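Local atomic coordinates of D-glucosaminate-6-phosphate ammonia lyase (Salmonella typhimurium, PDB entry 7LCE), a protein that belongs to the selenocysteine synthase-like branch of the pyridoxal-phosphate-dependent aminotransferase fold and carries its cofactor on a modified lysine. Residues A[44-47]-A[48-51]; A[257-260]-A[261-265]. All coordinates share one frame; numbering follows the deposited sequence.

Contact 1: residues A[44-47]-A[48-51]; sequences FVEI and DALV
Val45 lays its CG1 methyl against the CD2 methyl of Leu50, 3.7 Å away, the two side chains crossing at about a right angle, so that a residue just ahead of helix 47-62 packs on its first turn. That methyl can reach CD2 because CG1 sits between the backbone N and the carbonyl carbon (chi1 64°). A second apolar pair spans the first turn itself, Ile47 CG2 meeting Val51 CG2 at 3.9 Å where the side chains cross obliquely.

The backbone evidence for helix initiation is direct. Glu46 occupies the N-cap position, and its O accepts from Leu50 N at 3.0 Å (N-H...O 154°), with a weak further bond from Ala49 N. Val51 N donates to Ile47 O at 2.8 Å. Asp48 folds back over this turn: OD1 takes a weak hydrogen bond from Ala49 N at 2.8 Å and comes to 3.4 Å from Glu46 CB.

The carboxylate of Glu46 points to other company, OE2 being hydrogen-bonded to Tyr330 OH of the second subunit. The apolar side chains serve two neighbours: Val45, Leu50 and Val51 pack on helix 248-262 of their own chain, while Val45 and Ile47 also touch the second subunit. The chemistry thus implies a helix start held mainly by methyl packing, to which Glu46 adds a polar intersubunit link, and Asp48, at the amino end, probably interacts favourably with the helix dipole.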
# COMPACT_ATOMS: atom_id res chain seq x y z
N PHE A 44 -41.16 23.55 30.03
CA PHE A 44 -40.42 22.32 29.77
C PHE A 44 -41.32 21.29 29.10
O PHE A 44 -42.55 21.36 29.17
CB PHE A 44 -39.85 21.74 31.06
CG PHE A 44 -38.74 22.55 31.66
CD1 PHE A 44 -37.43 22.41 31.21
CD2 PHE A 44 -38.99 23.45 32.69
CE1 PHE A 44 -36.41 23.16 31.76
CE2 PHE A 44 -37.97 24.19 33.24
CZ PHE A 44 -36.68 24.05 32.78
N VAL A 45 -40.70 20.33 28.43
CA VAL A 45 -41.43 19.29 27.72
C VAL A 45 -40.52 18.08 27.58
O VAL A 45 -39.29 18.21 27.49
CB VAL A 45 -41.92 19.79 26.34
CG1 VAL A 45 -40.75 20.12 25.43
CG2 VAL A 45 -42.84 18.77 25.69
N GLU A 46 -41.12 16.89 27.58
CA GLU A 46 -40.38 15.66 27.31
C GLU A 46 -40.02 15.62 25.83
O GLU A 46 -40.90 15.46 24.97
CB GLU A 46 -41.21 14.45 27.71
CG GLU A 46 -41.67 14.47 29.16
CD GLU A 46 -42.54 13.28 29.52
OE1 GLU A 46 -43.37 12.88 28.68
OE2 GLU A 46 -42.40 12.76 30.64
N ILE A 47 -38.73 15.79 25.52
CA ILE A 47 -38.31 15.98 24.14
C ILE A 47 -38.66 14.77 23.28
O ILE A 47 -39.06 14.91 22.13
CB ILE A 47 -36.80 16.30 24.08
CG1 ILE A 47 -36.53 17.68 24.68
CG2 ILE A 47 -36.29 16.24 22.65
CD1 ILE A 47 -36.90 18.82 23.75
N ASP A 48 -38.52 13.56 23.84
CA ASP A 48 -38.83 12.36 23.07
C ASP A 48 -40.28 12.38 22.59
O ASP A 48 -40.57 11.97 21.46
CB ASP A 48 -38.56 11.11 23.90
CG ASP A 48 -39.38 11.06 25.18
OD1 ASP A 48 -39.73 12.13 25.71
OD2 ASP A 48 -39.70 9.94 25.64
N ALA A 49 -41.20 12.86 23.43
CA ALA A 49 -42.60 12.98 23.03
C ALA A 49 -42.83 14.15 22.09
O ALA A 49 -43.70 14.07 21.22
CB ALA A 49 -43.48 13.12 24.27
N LEU A 50 -42.09 15.25 22.26
CA LEU A 50 -42.24 16.39 21.36
C LEU A 50 -41.72 16.06 19.97
O LEU A 50 -42.32 16.48 18.97
CB LEU A 50 -41.51 17.60 21.94
CG LEU A 50 -41.67 18.89 21.13
CD1 LEU A 50 -43.12 19.32 21.08
CD2 LEU A 50 -40.80 19.98 21.73
N VAL A 51 -40.60 15.33 19.88
CA VAL A 51 -40.08 14.93 18.58
C VAL A 51 -41.07 14.01 17.87
O VAL A 51 -41.30 14.13 16.66
CB VAL A 51 -38.71 14.25 18.74
CG1 VAL A 51 -38.30 13.56 17.44
CG2 VAL A 51 -37.65 15.25 19.17

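Contact 2: residues A[257-260]-A[261-265]; sequences ALEN and YHQGQ
Residues 257-260 and 261-265 run on as the last turns of helix 248-262 and the exit from it. Successive i to i+4 bonds carry the helix forward, from Tyr261 N to Ala257 O, from His262 N to Leu258 O and, at 2.9 Å, from Gln263 N to Glu259 O. At Gly264 phi turns positive (113°) and the chain leaves helical geometry.

Glu259 carries most of the side-chain contact. Its chain bends at chi2 (61°), which brings OE2 to the edge of the His262 ring, near the ring plane and 3.8 Å from CD2, with carboxylate and ring planes 64° apart. Gln263 crosses Glu259 at about a right angle; its CG lies 3.3 Å from Glu259 O and 3.9 Å from OE2. The other carboxylate oxygen, OE1, is hydrogen-bonded to Tyr61 OH of helix 47-62.

Tyr261 meets Phe215 edge-to-face, and Leu258 packs on Phe215, Val58 and Tyr61. One side of the turn is thus buried while His262 and Gln263 are exposed, an amphipathic helix end followed by a positive-phi glycine, here at the carboxy-terminal part of a helix of the aminotransferase-like fold and the chain leaving it.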
# COMPACT_ATOMS: atom_id res chain seq x y z
N ALA A 257 -46.36 27.70 12.40
CA ALA A 257 -46.19 28.40 11.14
C ALA A 257 -46.81 27.62 9.98
O ALA A 257 -47.31 28.23 9.03
CB ALA A 257 -44.71 28.65 10.87
N LEU A 258 -46.79 26.29 10.06
CA LEU A 258 -47.43 25.49 9.02
C LEU A 258 -48.95 25.66 9.04
O LEU A 258 -49.58 25.74 7.98
CB LEU A 258 -47.06 24.02 9.20
CG LEU A 258 -45.65 23.64 8.75
CD1 LEU A 258 -45.40 22.16 8.95
CD2 LEU A 258 -45.43 24.03 7.30
N GLU A 259 -49.55 25.72 10.23
CA GLU A 259 -50.99 25.94 10.31
C GLU A 259 -51.35 27.36 9.87
O GLU A 259 -52.39 27.57 9.24
CB GLU A 259 -51.50 25.68 11.73
CG GLU A 259 -53.01 25.77 11.87
CD GLU A 259 -53.74 24.75 11.01
OE1 GLU A 259 -53.23 23.63 10.83
OE2 GLU A 259 -54.84 25.08 10.50
N ASN A 260 -50.50 28.34 10.19
CA ASN A 260 -50.73 29.70 9.74
C ASN A 260 -50.62 29.81 8.22
O ASN A 260 -51.26 30.68 7.61
CB ASN A 260 -49.75 30.66 10.42
CG ASN A 260 -50.16 32.11 10.28
OD1 ASN A 260 -49.77 32.79 9.33
ND2 ASN A 260 -50.96 32.60 11.23
N TYR A 261 -49.80 28.96 7.61
CA TYR A 261 -49.71 28.91 6.15
C TYR A 261 -50.90 28.17 5.55
O TYR A 261 -51.38 28.53 4.47
CB TYR A 261 -48.39 28.24 5.76
CG TYR A 261 -48.09 28.20 4.27
CD1 TYR A 261 -47.54 29.30 3.63
CD2 TYR A 261 -48.34 27.06 3.53
CE1 TYR A 261 -47.26 29.27 2.28
CE2 TYR A 261 -48.06 27.01 2.17
CZ TYR A 261 -47.52 28.12 1.55
OH TYR A 261 -47.23 28.09 0.21
N HIS A 262 -51.39 27.13 6.25
CA HIS A 262 -52.53 26.36 5.76
C HIS A 262 -53.84 27.14 5.84
O HIS A 262 -54.72 26.96 4.99
CB HIS A 262 -52.65 25.06 6.55
CG HIS A 262 -53.84 24.22 6.19
ND1 HIS A 262 -53.92 23.52 5.01
CD2 HIS A 262 -54.99 23.98 6.85
CE1 HIS A 262 -55.08 22.88 4.96
NE2 HIS A 262 -55.75 23.15 6.07
N GLN A 263 -53.99 28.01 6.85
CA GLN A 263 -55.20 28.81 6.97
C GLN A 263 -55.40 29.75 5.79
O GLN A 263 -56.54 30.15 5.51
CB GLN A 263 -55.18 29.63 8.27
CG GLN A 263 -55.41 28.81 9.53
CD GLN A 263 -55.20 29.62 10.79
OE1 GLN A 263 -54.93 30.82 10.73
NE2 GLN A 263 -55.33 28.97 11.94
N GLY A 264 -54.33 30.10 5.10
CA GLY A 264 -54.41 31.01 3.98
C GLY A 264 -53.71 32.32 4.28
O GLY A 264 -53.58 32.74 5.44
N GLN A 265 -53.25 32.98 3.22
CA GLN A 265 -52.55 34.25 3.34
C GLN A 265 -53.15 35.23 2.33
O GLN A 265 -53.36 34.88 1.17
CB GLN A 265 -51.05 34.07 3.10
CG GLN A 265 -50.71 33.33 1.82
CD GLN A 265 -49.22 33.14 1.63
OE1 GLN A 265 -48.43 33.36 2.56
NE2 GLN A 265 -48.81 32.73 0.43

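Contact 1 lies at the amino end of helix 47-62 and contact 2 near the carboxy end of helix 248-262, two helices that pack together. Their centres are about 24 Å apart and their nearest atoms about 12 Å, so they do not touch, yet each rests partly on the other's helix. Both are partly buried, but the centre of contact 1 is about 26 Å from the centre of the chain, at a subunit interface, whereas that of contact 2 is about 17 Å from it and meets no other chain of the assembly. Methyl packing dominates contact 1; in contact 2 polar residues meet through van der Waals contacts, without a side-chain hydrogen bond between the segments, and Glu259 finds its partner within the chain.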